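Local coordinates for pirin-like protein YHAK (Escherichia coli, PDB 2VEC) that is a cytosolic, monomeric bicupin of the pirin family, apparently redox-sensitive through a reactive cysteine, and lacks quercetin 2,3-dioxygenase activity, at residues Tyr38-Ala43 / Ser208-Phe213; Gly50-Pro55 / Gly201-Leu206; Glu220-Leu225 / Ala231-Glu236. One frame throughout, in Å; residues are numbered along the deposited sequence.

Contact 1: Tyr38-Ala43 / Ser208-Phe213; sequences YGWLQA and SIHGKF
W40 and H210 meet ring against ring. H210 has two positions, and the geometry given here is that of one of them. CD2 of H210 sits over one face of the indole, toward its rim, 3.5 Å from W40 CH2. The six-membered ring of W40 and the imidazole have centroids 4.1 Å apart, and their planes are tilted by 45°. The pair is therefore neither a stack nor an edge-to-face contact. H210 CB also rests on the indole, 3.5 Å from W40 CD2. CG of H210 lies between its own backbone N and carbonyl carbon (chi1 74°), which folds the ring over the tryptophan. The opposite face of the indole is covered by L41 CG.

The aliphatic part is small. CG2 is the branch of I209 that makes it, 3.7 Å from W40 CZ3.

The polar bonds lie within or beyond the two segments. S208 OG donates to G211 O at 2.6 Å, in the carbonyl plane, and ties the corner together. I209 and H210 form a classic beta bulge opposite R248. R31 NH2 bonds I209 O, and D37 OD2 takes the N-H of G211.

W40 belongs to the N-terminal pirin domain and H210 to the C-terminal cupin. Their contact is itself aromatic and apolar, while R31 and D37 add a polar tie beside it.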
ATOM      1  N   TYR A  38     -15.041  12.154  -6.012  1.00 57.51           N
ATOM      2  CA  TYR A  38     -15.275  12.983  -4.823  1.00 59.13           C
ATOM      3  C   TYR A  38     -15.205  12.270  -3.473  1.00 56.94           C
ATOM      4  O   TYR A  38     -14.529  12.756  -2.553  1.00 57.74           O
ATOM      5  CB  TYR A  38     -16.555  13.821  -4.937  1.00 62.93           C
ATOM      6  CG  TYR A  38     -16.324  15.167  -5.574  1.00 66.59           C
ATOM      7  CD1 TYR A  38     -15.303  16.015  -5.118  1.00 68.46           C
ATOM      8  CD2 TYR A  38     -17.126  15.604  -6.632  1.00 71.36           C
ATOM      9  CE1 TYR A  38     -15.093  17.278  -5.706  1.00 70.82           C
ATOM     10  CE2 TYR A  38     -16.929  16.854  -7.225  1.00 72.61           C
ATOM     11  CZ  TYR A  38     -15.910  17.685  -6.759  1.00 72.39           C
ATOM     12  OH  TYR A  38     -15.722  18.920  -7.354  1.00 74.44           O
ATOM     13  N   GLY A  39     -15.884  11.136  -3.351  1.00 54.92           N
ATOM     14  CA  GLY A  39     -15.938  10.441  -2.074  1.00 52.32           C
ATOM     15  C   GLY A  39     -14.887   9.369  -1.860  1.00 48.32           C
ATOM     16  O   GLY A  39     -15.135   8.404  -1.131  1.00 47.88           O
ATOM     17  N   TRP A  40     -13.704   9.527  -2.464  1.00 45.13           N
ATOM     18  CA  TRP A  40     -12.643   8.509  -2.315  1.00 41.65           C
ATOM     19  C   TRP A  40     -12.252   8.265  -0.856  1.00 39.98           C
ATOM     20  O   TRP A  40     -11.846   7.144  -0.486  1.00 39.29           O
ATOM     21  CB  TRP A  40     -11.400   8.873  -3.137  1.00 40.75           C
ATOM     22  CG  TRP A  40     -10.637  10.111  -2.691  1.00 41.26           C
ATOM     23  CD1 TRP A  40     -11.021  11.408  -2.849  1.00 43.52           C
ATOM     24  CD2 TRP A  40      -9.335  10.147  -2.083  1.00 38.63           C
ATOM     25  NE1 TRP A  40     -10.058  12.253  -2.341  1.00 43.43           N
ATOM     26  CE2 TRP A  40      -9.014  11.506  -1.866  1.00 42.66           C
ATOM     27  CE3 TRP A  40      -8.427   9.161  -1.663  1.00 39.15           C
ATOM     28  CZ2 TRP A  40      -7.816  11.910  -1.264  1.00 42.32           C
ATOM     29  CZ3 TRP A  40      -7.224   9.565  -1.065  1.00 38.62           C
ATOM     30  CH2 TRP A  40      -6.933  10.938  -0.887  1.00 39.63           C
ATOM     31  N   LEU A  41     -12.310   9.319  -0.034  1.00 40.27           N
ATOM     32  CA  LEU A  41     -11.891   9.195   1.368  1.00 39.62           C
ATOM     33  C   LEU A  41     -12.945   8.467   2.201  1.00 40.97           C
ATOM     34  O   LEU A  41     -12.672   8.071   3.336  1.00 41.99           O
ATOM     35  CB  LEU A  41     -11.564  10.570   2.002  1.00 41.85           C
ATOM     36  CG  LEU A  41     -10.238  11.248   1.639  1.00 39.82           C
ATOM     37  CD1 LEU A  41     -10.122  12.650   2.331  1.00 41.00           C
ATOM     38  CD2 LEU A  41      -9.028  10.374   1.940  1.00 34.56           C
ATOM     39  N   GLN A  42     -14.151   8.315   1.657  1.00 41.53           N
ATOM     40  CA  GLN A  42     -15.191   7.538   2.324  1.00 43.59           C
ATOM     41  C   GLN A  42     -15.253   6.096   1.842  1.00 42.14           C
ATOM     42  O   GLN A  42     -16.038   5.308   2.356  1.00 42.82           O
ATOM     43  CB  GLN A  42     -16.563   8.208   2.184  1.00 46.58           C
ATOM     44  CG  GLN A  42     -16.675   9.428   3.061  1.00 52.42           C
ATOM     45  CD  GLN A  42     -15.865  10.596   2.523  1.00 59.61           C
ATOM     46  OE1 GLN A  42     -15.860  10.855   1.313  1.00 61.89           O
ATOM     47  NE2 GLN A  42     -15.173  11.316   3.422  1.00 61.70           N
ATOM     48  N   ALA A  43     -14.432   5.731   0.859  1.00 39.94           N
ATOM     49  CA  ALA A  43     -14.559   4.387   0.299  1.00 39.63           C
ATOM     50  C   ALA A  43     -14.008   3.348   1.294  1.00 39.29           C
ATOM     51  O   ALA A  43     -13.044   3.629   2.029  1.00 37.52           O
ATOM     52  CB  ALA A  43     -13.858   4.293  -1.031  1.00 38.39           C
ATOM     53  N   SER A 208      -5.425   1.895  -7.747  1.00 21.35           N
ATOM     54  CA  SER A 208      -5.909   3.257  -7.724  1.00 22.51           C
ATOM     55  C   SER A 208      -6.262   3.609  -6.267  1.00 23.89           C
ATOM     56  O   SER A 208      -7.126   2.918  -5.649  1.00 22.51           O
ATOM     57  CB  SER A 208      -7.143   3.379  -8.630  1.00 23.19           C
ATOM     58  OG  SER A 208      -7.901   4.554  -8.266  1.00 24.26           O
ATOM     59  N   ILE A 209      -5.614   4.645  -5.719  1.00 22.04           N
ATOM     60  CA  ILE A 209      -6.050   5.187  -4.428  1.00 24.52           C
ATOM     61  C   ILE A 209      -7.177   6.186  -4.703  1.00 26.10           C
ATOM     62  O   ILE A 209      -8.269   6.122  -4.087  1.00 25.91           O
ATOM     63  CB  ILE A 209      -4.896   5.849  -3.656  1.00 23.85           C
ATOM     64  CG1 ILE A 209      -3.829   4.790  -3.249  1.00 25.59           C
ATOM     65  CG2 ILE A 209      -5.427   6.563  -2.378  1.00 26.09           C
ATOM     66  CD1 ILE A 209      -2.480   5.487  -2.777  1.00 25.19           C
ATOM     67  N   HIS A 210      -6.888   7.111  -5.624  1.00 27.45           N
ATOM     68  CA  HIS A 210      -7.955   7.904  -6.211  0.50 29.25           C
ATOM     69  C   HIS A 210      -7.607   8.334  -7.616  1.00 29.53           C
ATOM     70  O   HIS A 210      -6.460   8.479  -8.010  1.00 29.45           O
ATOM     71  CB  HIS A 210      -8.417   9.064  -5.335  0.50 30.57           C
ATOM     72  CG  HIS A 210      -7.468  10.219  -5.289  0.50 31.74           C
ATOM     73  ND1 HIS A 210      -7.405  11.172  -6.282  0.50 35.66           N
ATOM     74  CD2 HIS A 210      -6.572  10.590  -4.351  0.50 32.63           C
ATOM     75  CE1 HIS A 210      -6.501  12.081  -5.961  0.50 34.41           C
ATOM     76  NE2 HIS A 210      -5.990  11.758  -4.789  0.50 35.29           N
ATOM     77  N   GLY A 211      -8.657   8.338  -8.428  1.00 30.92           N
ATOM     78  CA  GLY A 211      -8.535   8.612  -9.868  1.00 31.63           C
ATOM     79  C   GLY A 211      -8.316   7.389 -10.745  1.00 30.98           C
ATOM     80  O   GLY A 211      -8.186   6.252 -10.278  1.00 30.20           O
ATOM     81  N   LYS A 212      -8.310   7.630 -12.047  1.00 30.89           N
ATOM     82  CA  LYS A 212      -8.248   6.554 -13.025  1.00 31.30           C
ATOM     83  C   LYS A 212      -6.960   6.706 -13.832  1.00 31.47           C
ATOM     84  O   LYS A 212      -6.413   7.806 -13.940  1.00 32.23           O
ATOM     85  CB  LYS A 212      -9.480   6.588 -13.922  1.00 32.44           C
ATOM     86  CG  LYS A 212      -9.733   7.902 -14.563  1.00 36.88           C
ATOM     87  CD  LYS A 212     -11.059   7.886 -15.369  1.00 39.09           C
ATOM     88  CE  LYS A 212     -11.550   9.303 -15.619  1.00 44.22           C
ATOM     89  NZ  LYS A 212     -12.509   9.307 -16.786  1.00 47.56           N
ATOM     90  N   PHE A 213      -6.457   5.597 -14.367  1.00 30.44           N
ATOM     91  CA  PHE A 213      -5.176   5.613 -15.058  1.00 29.30           C
ATOM     92  C   PHE A 213      -5.044   4.367 -15.894  1.00 29.95           C
ATOM     93  O   PHE A 213      -5.832   3.433 -15.747  1.00 29.55           O
ATOM     94  CB  PHE A 213      -3.994   5.760 -14.080  1.00 27.70           C
ATOM     95  CG  PHE A 213      -3.745   4.587 -13.146  1.00 26.28           C
ATOM     96  CD1 PHE A 213      -4.628   4.284 -12.098  1.00 25.98           C
ATOM     97  CD2 PHE A 213      -2.569   3.831 -13.252  1.00 26.72           C
ATOM     98  CE1 PHE A 213      -4.348   3.208 -11.173  1.00 26.32           C
ATOM     99  CE2 PHE A 213      -2.291   2.762 -12.355  1.00 27.07           C
ATOM    100  CZ  PHE A 213      -3.180   2.463 -11.297  1.00 26.61           C
TER

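Contact 2: Gly50-Pro55 / Gly201-Leu206; sequences GHYFDP and GPRAYL
NH1 of R203 and OH of Y52 share one water. The water accepts from R203 NH1 at 2.8 Å and lies 2.6 Å from Y52 OH. It bridges the ends of two groups that also lie flat on each other. The guanidinium of R203 stacks on the phenol ring with the planes only 2° apart. R203 CZ stands 3.5 Å from the ring centroid and 5° off the ring normal, a cation-pi contact over the face. Each nitrogen covers a different part of the ring. NE lies nearest CD2 of Y52, NH2 nearest CD1 and CG, and NH1 nearest CZ, each at 3.5 Å.

The contact joins the two cupin halves: the loop after strand 45-48 lies against strand 203-208 of the C-terminal cupin. R203 starts extended from the strand, then bends at chi3 (-59°), which turns the guanidinium flat against one face of the ring.

R203 NH2 also forms a salt bridge with V256 OXT, the chain terminus. That carboxylate probably offsets the like charge of R234 NH1, which lies close to R203 NH2. On the other segment, the backbone N of Y52 is bonded to S62 OG.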
ATOM      1  N   GLY A  50      -4.279 -14.654  -2.839  1.00 23.77           N
ATOM      2  CA  GLY A  50      -3.529 -15.863  -2.576  1.00 24.48           C
ATOM      3  C   GLY A  50      -2.018 -15.705  -2.584  1.00 23.79           C
ATOM      4  O   GLY A  50      -1.507 -14.647  -2.925  1.00 24.89           O
ATOM      5  N   HIS A  51      -1.342 -16.788  -2.208  1.00 24.96           N
ATOM      6  CA  HIS A  51       0.116 -16.864  -2.135  1.00 26.15           C
ATOM      7  C   HIS A  51       0.659 -17.573  -3.362  1.00 26.39           C
ATOM      8  O   HIS A  51       0.391 -18.781  -3.579  1.00 26.94           O
ATOM      9  CB  HIS A  51       0.499 -17.609  -0.830  1.00 25.86           C
ATOM     10  CG  HIS A  51       1.975 -17.791  -0.629  1.00 27.79           C
ATOM     11  ND1 HIS A  51       2.753 -16.870   0.041  1.00 29.29           N
ATOM     12  CD2 HIS A  51       2.807 -18.799  -0.992  1.00 29.72           C
ATOM     13  CE1 HIS A  51       4.002 -17.325   0.115  1.00 29.59           C
ATOM     14  NE2 HIS A  51       4.067 -18.470  -0.548  1.00 29.13           N
ATOM     15  N   TYR A  52       1.522 -16.876  -4.111  1.00 25.77           N
ATOM     16  CA  TYR A  52       2.088 -17.474  -5.343  1.00 26.79           C
ATOM     17  C   TYR A  52       3.326 -18.368  -5.107  1.00 26.99           C
ATOM     18  O   TYR A  52       4.075 -18.151  -4.174  1.00 27.94           O
ATOM     19  CB  TYR A  52       2.398 -16.381  -6.363  1.00 25.91           C
ATOM     20  CG  TYR A  52       1.153 -15.754  -6.939  1.00 25.27           C
ATOM     21  CD1 TYR A  52       0.369 -16.463  -7.888  1.00 26.16           C
ATOM     22  CD2 TYR A  52       0.740 -14.502  -6.531  1.00 22.73           C
ATOM     23  CE1 TYR A  52      -0.776 -15.908  -8.422  1.00 27.19           C
ATOM     24  CE2 TYR A  52      -0.435 -13.927  -7.065  1.00 24.89           C
ATOM     25  CZ  TYR A  52      -1.170 -14.626  -8.003  1.00 27.28           C
ATOM     26  OH  TYR A  52      -2.292 -14.020  -8.509  1.00 26.53           O
ATOM     27  N   PHE A  53       3.507 -19.364  -5.962  1.00 29.04           N
ATOM     28  CA  PHE A  53       4.658 -20.254  -5.914  1.00 31.11           C
ATOM     29  C   PHE A  53       5.213 -20.309  -7.331  1.00 32.54           C
ATOM     30  O   PHE A  53       4.468 -20.136  -8.307  1.00 30.30           O
ATOM     31  CB  PHE A  53       4.242 -21.681  -5.529  1.00 34.21           C
ATOM     32  CG  PHE A  53       3.740 -21.834  -4.116  1.00 35.55           C
ATOM     33  CD1 PHE A  53       4.613 -22.164  -3.089  1.00 38.38           C
ATOM     34  CD2 PHE A  53       2.365 -21.698  -3.826  1.00 38.25           C
ATOM     35  CE1 PHE A  53       4.157 -22.301  -1.767  1.00 41.48           C
ATOM     36  CE2 PHE A  53       1.895 -21.877  -2.525  1.00 40.42           C
ATOM     37  CZ  PHE A  53       2.787 -22.179  -1.488  1.00 40.53           C
ATOM     38  N   ASP A  54       6.520 -20.595  -7.443  1.00 32.94           N
ATOM     39  CA  ASP A  54       7.190 -20.751  -8.750  1.00 35.21           C
ATOM     40  C   ASP A  54       8.400 -21.637  -8.409  1.00 37.43           C
ATOM     41  O   ASP A  54       9.149 -21.314  -7.489  1.00 37.57           O
ATOM     42  CB  ASP A  54       7.673 -19.375  -9.208  1.00 35.03           C
ATOM     43  CG  ASP A  54       8.403 -19.379 -10.555  1.00 37.92           C
ATOM     44  OD1 ASP A  54       9.122 -20.320 -10.949  1.00 35.00           O
ATOM     45  OD2 ASP A  54       8.297 -18.338 -11.218  1.00 44.62           O
ATOM     46  N   PRO A  55       8.579 -22.746  -9.126  1.00 39.33           N
ATOM     47  CA  PRO A  55       9.697 -23.622  -8.774  1.00 41.33           C
ATOM     48  C   PRO A  55      11.060 -22.932  -8.945  1.00 41.23           C
ATOM     49  O   PRO A  55      12.055 -23.422  -8.423  1.00 42.28           O
ATOM     50  CB  PRO A  55       9.546 -24.796  -9.754  1.00 43.71           C
ATOM     51  CG  PRO A  55       8.695 -24.302 -10.854  1.00 43.34           C
ATOM     52  CD  PRO A  55       7.783 -23.272 -10.256  1.00 40.52           C
ATOM     53  N   GLY A 201      10.950  -7.741  -9.881  1.00 30.78           N
ATOM     54  CA  GLY A 201      10.302  -9.064  -9.893  1.00 29.92           C
ATOM     55  C   GLY A 201       9.422  -9.275 -11.114  1.00 30.77           C
ATOM     56  O   GLY A 201       9.276  -8.377 -11.955  1.00 30.81           O
ATOM     57  N   PRO A 202       8.858 -10.489 -11.243  1.00 30.07           N
ATOM     58  CA  PRO A 202       8.090 -10.925 -12.397  1.00 29.69           C
ATOM     59  C   PRO A 202       6.595 -10.567 -12.270  1.00 28.00           C
ATOM     60  O   PRO A 202       5.796 -10.949 -13.104  1.00 27.97           O
ATOM     61  CB  PRO A 202       8.288 -12.445 -12.363  1.00 31.23           C
ATOM     62  CG  PRO A 202       8.246 -12.771 -10.881  1.00 30.46           C
ATOM     63  CD  PRO A 202       9.044 -11.582 -10.266  1.00 31.01           C
ATOM     64  N   ARG A 203       6.227  -9.856 -11.217  1.00 26.33           N
ATOM     65  CA  ARG A 203       4.798  -9.585 -10.970  1.00 25.06           C
ATOM     66  C   ARG A 203       4.686  -8.143 -10.471  1.00 24.97           C
ATOM     67  O   ARG A 203       5.502  -7.690  -9.670  1.00 25.25           O
ATOM     68  CB  ARG A 203       4.260 -10.575  -9.926  1.00 24.85           C
ATOM     69  CG  ARG A 203       2.702 -10.581  -9.795  1.00 26.95           C
ATOM     70  CD  ARG A 203       2.175 -11.562  -8.683  1.00 24.20           C
ATOM     71  NE  ARG A 203       2.618 -12.927  -9.002  1.00 26.13           N
ATOM     72  CZ  ARG A 203       2.077 -13.780  -9.855  1.00 28.39           C
ATOM     73  NH1 ARG A 203       0.958 -13.495 -10.514  1.00 30.77           N
ATOM     74  NH2 ARG A 203       2.658 -14.966 -10.026  1.00 30.14           N
ATOM     75  N   ALA A 204       3.676  -7.417 -10.936  1.00 25.03           N
ATOM     76  CA  ALA A 204       3.405  -6.089 -10.374  1.00 23.98           C
ATOM     77  C   ALA A 204       1.942  -6.016 -10.026  1.00 23.42           C
ATOM     78  O   ALA A 204       1.087  -6.683 -10.684  1.00 23.67           O
ATOM     79  CB  ALA A 204       3.712  -5.045 -11.378  1.00 25.66           C
ATOM     80  N   TYR A 205       1.630  -5.207  -9.027  1.00 22.27           N
ATOM     81  CA  TYR A 205       0.241  -4.931  -8.747  1.00 21.91           C
ATOM     82  C   TYR A 205       0.088  -3.416  -8.804  1.00 23.48           C
ATOM     83  O   TYR A 205       0.879  -2.655  -8.186  1.00 23.06           O
ATOM     84  CB  TYR A 205      -0.128  -5.441  -7.350  1.00 22.72           C
ATOM     85  CG  TYR A 205      -1.567  -5.158  -6.974  1.00 21.86           C
ATOM     86  CD1 TYR A 205      -2.564  -5.998  -7.414  1.00 21.59           C
ATOM     87  CD2 TYR A 205      -1.901  -4.081  -6.148  1.00 20.31           C
ATOM     88  CE1 TYR A 205      -3.926  -5.750  -7.098  1.00 23.91           C
ATOM     89  CE2 TYR A 205      -3.243  -3.858  -5.779  1.00 23.47           C
ATOM     90  CZ  TYR A 205      -4.235  -4.690  -6.292  1.00 22.05           C
ATOM     91  OH  TYR A 205      -5.555  -4.474  -5.995  1.00 25.18           O
ATOM     92  N   LEU A 206      -0.967  -2.962  -9.498  1.00 22.51           N
ATOM     93  CA  LEU A 206      -1.314  -1.537  -9.570  1.00 21.69           C
ATOM     94  C   LEU A 206      -2.573  -1.288  -8.755  1.00 20.10           C
ATOM     95  O   LEU A 206      -3.521  -2.063  -8.875  1.00 22.41           O
ATOM     96  CB  LEU A 206      -1.636  -1.160 -11.023  1.00 21.50           C
ATOM     97  CG  LEU A 206      -0.614  -1.636 -12.065  1.00 25.91           C
ATOM     98  CD1 LEU A 206      -1.011  -1.054 -13.417  1.00 29.57           C
ATOM     99  CD2 LEU A 206       0.791  -1.152 -11.705  1.00 27.51           C
TER
HETATM  100  O   HOH W   1      -1.521 -12.149 -10.206  1.00 39.55           O

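Contact 3: Glu220-Leu225 / Ala231-Glu236; sequences EEKAAL and AFIRDE
Two strands of the C-terminal cupin face each other here from different sheets of its beta sandwich. Strand 220-225 and strand 231-234 run nearly antiparallel, at 159°, with their axes 8.7 Å apart at closest approach. That spacing is too wide for backbone pairing, so side chains fill the gap.

L225 and A231 meet at one end. The two methyls of L225 straddle the methyl of A231, with CD1 and CD2 each 4.0 Å from A231 CB. L225 CD2 also lies 3.9 Å from A231 N.

Further along, I233 takes the middle. Its CD1 meets K222 CG at 3.8 Å and A223 CB at 4.3 Å. The K222 and I233 chains run side by side, pointing opposite ways. The lysine chain leaves anti to its nitrogen (chi1 172°) and bends at chi2 (70°). This lays its methylenes along the isoleucine, so K222 CE comes 4.1 Å from I233 CG2. K222 NZ then reaches the neighbourhood of E236 OE2 at 4.5 Å, too far for a salt bridge. The opposite charges may still attract weakly.

K222 and A223 form a classic beta bulge opposite A215, and the CB of each points toward 231-236. Strand 220-225 is the outer strand of its sheet, beside 213-217. Strand 230-234 is likewise outermost in its own sheet, beside 203-208, whose L206 packs on both L225 and I233.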
ATOM      1  N   GLU A 220       2.478   0.086 -25.545  1.00 47.86           N
ATOM      2  CA  GLU A 220       1.136  -0.429 -25.827  1.00 46.87           C
ATOM      3  C   GLU A 220       0.331  -0.602 -24.566  1.00 42.45           C
ATOM      4  O   GLU A 220       0.871  -1.013 -23.541  1.00 39.97           O
ATOM      5  CB  GLU A 220       1.220  -1.776 -26.520  1.00 48.17           C
ATOM      6  CG  GLU A 220       1.466  -1.607 -27.982  1.00 54.23           C
ATOM      7  CD  GLU A 220       2.005  -2.846 -28.604  1.00 60.31           C
ATOM      8  OE1 GLU A 220       2.372  -3.770 -27.839  1.00 61.46           O
ATOM      9  OE2 GLU A 220       2.080  -2.887 -29.853  1.00 63.48           O
ATOM     10  N   GLU A 221      -0.960  -0.295 -24.654  1.00 41.25           N
ATOM     11  CA  GLU A 221      -1.816  -0.380 -23.482  1.00 38.94           C
ATOM     12  C   GLU A 221      -1.921  -1.797 -22.970  1.00 35.97           C
ATOM     13  O   GLU A 221      -2.111  -2.739 -23.747  1.00 35.42           O
ATOM     14  CB  GLU A 221      -3.196   0.186 -23.749  1.00 39.34           C
ATOM     15  CG  GLU A 221      -3.883   0.565 -22.432  1.00 39.60           C
ATOM     16  CD  GLU A 221      -5.105   1.387 -22.659  1.00 43.02           C
ATOM     17  OE1 GLU A 221      -5.544   1.461 -23.831  1.00 45.25           O
ATOM     18  OE2 GLU A 221      -5.631   1.956 -21.686  1.00 38.79           O
ATOM     19  N   LYS A 222      -1.794  -1.921 -21.652  1.00 32.86           N
ATOM     20  CA  LYS A 222      -1.819  -3.201 -20.956  1.00 31.68           C
ATOM     21  C   LYS A 222      -3.041  -3.349 -20.039  1.00 29.18           C
ATOM     22  O   LYS A 222      -3.589  -4.452 -19.885  1.00 28.17           O
ATOM     23  CB  LYS A 222      -0.556  -3.307 -20.101  1.00 31.19           C
ATOM     24  CG  LYS A 222      -0.522  -4.497 -19.177  1.00 32.65           C
ATOM     25  CD  LYS A 222      -0.350  -5.754 -19.979  1.00 36.56           C
ATOM     26  CE  LYS A 222      -0.472  -6.991 -19.098  1.00 35.11           C
ATOM     27  NZ  LYS A 222      -0.375  -8.208 -19.988  1.00 36.79           N
ATOM     28  N   ALA A 223      -3.421  -2.259 -19.376  1.00 29.34           N
ATOM     29  CA  ALA A 223      -4.563  -2.267 -18.484  1.00 27.98           C
ATOM     30  C   ALA A 223      -5.061  -0.866 -18.260  1.00 28.92           C
ATOM     31  O   ALA A 223      -4.249   0.077 -18.213  1.00 30.29           O
ATOM     32  CB  ALA A 223      -4.192  -2.890 -17.141  1.00 27.33           C
ATOM     33  N   ALA A 224      -6.376  -0.716 -18.082  1.00 27.99           N
ATOM     34  CA  ALA A 224      -6.972   0.575 -17.722  1.00 28.63           C
ATOM     35  C   ALA A 224      -7.743   0.364 -16.399  1.00 28.41           C
ATOM     36  O   ALA A 224      -8.489  -0.624 -16.250  1.00 29.88           O
ATOM     37  CB  ALA A 224      -7.890   1.084 -18.861  1.00 31.08           C
ATOM     38  N   LEU A 225      -7.540   1.268 -15.454  1.00 27.42           N
ATOM     39  CA  LEU A 225      -8.069   1.148 -14.101  1.00 27.05           C
ATOM     40  C   LEU A 225      -8.954   2.330 -13.790  1.00 28.34           C
ATOM     41  O   LEU A 225      -8.553   3.488 -14.006  1.00 29.36           O
ATOM     42  CB  LEU A 225      -6.917   1.042 -13.083  1.00 25.91           C
ATOM     43  CG  LEU A 225      -6.149  -0.300 -13.048  1.00 25.03           C
ATOM     44  CD1 LEU A 225      -5.095  -0.441 -14.139  1.00 27.43           C
ATOM     45  CD2 LEU A 225      -5.478  -0.483 -11.639  1.00 23.05           C
ATOM     46  N   ALA A 231      -4.993  -4.109 -10.330  1.00 21.94           N
ATOM     47  CA  ALA A 231      -4.697  -4.989 -11.467  1.00 22.44           C
ATOM     48  C   ALA A 231      -3.337  -5.590 -11.229  1.00 22.67           C
ATOM     49  O   ALA A 231      -2.366  -4.867 -10.920  1.00 22.84           O
ATOM     50  CB  ALA A 231      -4.709  -4.224 -12.826  1.00 23.72           C
ATOM     51  N   PHE A 232      -3.265  -6.916 -11.337  1.00 24.59           N
ATOM     52  CA  PHE A 232      -1.964  -7.604 -11.366  1.00 26.67           C
ATOM     53  C   PHE A 232      -1.491  -7.607 -12.797  1.00 28.09           C
ATOM     54  O   PHE A 232      -2.289  -7.828 -13.745  1.00 31.21           O
ATOM     55  CB  PHE A 232      -2.091  -9.056 -10.885  1.00 24.33           C
ATOM     56  CG  PHE A 232      -2.135  -9.208  -9.417  1.00 27.20           C
ATOM     57  CD1 PHE A 232      -0.944  -9.290  -8.691  1.00 25.00           C
ATOM     58  CD2 PHE A 232      -3.376  -9.262  -8.740  1.00 25.63           C
ATOM     59  CE1 PHE A 232      -0.958  -9.448  -7.308  1.00 26.69           C
ATOM     60  CE2 PHE A 232      -3.424  -9.424  -7.365  1.00 27.17           C
ATOM     61  CZ  PHE A 232      -2.207  -9.537  -6.620  1.00 26.56           C
ATOM     62  N   ILE A 233      -0.194  -7.437 -12.964  1.00 29.52           N
ATOM     63  CA  ILE A 233       0.465  -7.449 -14.250  1.00 31.19           C
ATOM     64  C   ILE A 233       1.701  -8.396 -14.207  1.00 32.39           C
ATOM     65  O   ILE A 233       2.476  -8.336 -13.279  1.00 29.41           O
ATOM     66  CB  ILE A 233       0.832  -5.990 -14.694  1.00 32.93           C
ATOM     67  CG1 ILE A 233      -0.465  -5.305 -15.206  1.00 35.67           C
ATOM     68  CG2 ILE A 233       1.813  -5.997 -15.825  1.00 32.73           C
ATOM     69  CD1 ILE A 233      -0.354  -3.840 -15.472  1.00 41.49           C
ATOM     70  N   ARG A 234       1.848  -9.278 -15.210  1.00 32.93           N
ATOM     71  CA  ARG A 234       2.916 -10.302 -15.192  1.00 35.23           C
ATOM     72  C   ARG A 234       3.995 -10.106 -16.235  1.00 37.86           C
ATOM     73  O   ARG A 234       3.697  -9.721 -17.363  1.00 37.51           O
ATOM     74  CB  ARG A 234       2.319 -11.695 -15.474  1.00 35.39           C
ATOM     75  CG  ARG A 234       1.713 -12.377 -14.266  1.00 39.03           C
ATOM     76  CD  ARG A 234       2.753 -12.751 -13.215  1.00 41.15           C
ATOM     77  NE  ARG A 234       3.930 -13.406 -13.769  1.00 45.93           N
ATOM     78  CZ  ARG A 234       4.178 -14.708 -13.733  1.00 49.94           C
ATOM     79  NH1 ARG A 234       3.315 -15.547 -13.205  1.00 50.95           N
ATOM     80  NH2 ARG A 234       5.302 -15.181 -14.263  1.00 54.16           N
ATOM     81  N   ASP A 235       5.225 -10.456 -15.859  1.00 39.74           N
ATOM     82  CA  ASP A 235       6.365 -10.550 -16.754  1.00 43.61           C
ATOM     83  C   ASP A 235       6.618  -9.304 -17.596  1.00 44.91           C
ATOM     84  O   ASP A 235       6.987  -9.419 -18.759  1.00 47.16           O
ATOM     85  CB  ASP A 235       6.227 -11.767 -17.694  1.00 45.92           C
ATOM     86  CG  ASP A 235       6.240 -13.083 -16.952  1.00 47.26           C
ATOM     87  OD1 ASP A 235       6.921 -13.169 -15.903  1.00 48.89           O
ATOM     88  OD2 ASP A 235       5.557 -14.027 -17.417  1.00 50.18           O
ATOM     89  N   GLU A 236       6.452  -8.119 -17.021  1.00 43.39           N
ATOM     90  CA  GLU A 236       6.841  -6.902 -17.733  1.00 44.52           C
ATOM     91  C   GLU A 236       7.948  -6.245 -16.959  1.00 44.34           C
ATOM     92  O   GLU A 236       7.741  -5.837 -15.820  1.00 43.56           O
ATOM     93  CB  GLU A 236       5.680  -5.919 -17.835  1.00 43.50           C
ATOM     94  CG  GLU A 236       4.488  -6.468 -18.574  1.00 45.79           C
ATOM     95  CD  GLU A 236       4.780  -6.703 -20.048  1.00 50.05           C
ATOM     96  OE1 GLU A 236       5.798  -6.193 -20.542  1.00 50.45           O
ATOM     97  OE2 GLU A 236       3.986  -7.407 -20.710  1.00 53.99           O
TER

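Contacts 1 and 2 both join the N-terminal pirin domain to the C-terminal cupin, with centres about 25 Å apart. Contact 2 is nested along the chain inside the loop that contact 1 closes. Contact 3 follows both and lies wholly within the C-terminal cupin. Its centre is about 14 Å from contact 2 and 20 Å from contact 1. Strands 203-208 and 230-234 are neighbours in one sheet, which links contacts 2 and 3 through backbone bonds. F213 of contact 1 pairs with L225 of contact 3 and packs on L206 of contact 2. Contacts 1 and 2 are two of the places where the halves meet; the C33-C227 disulfide also links them.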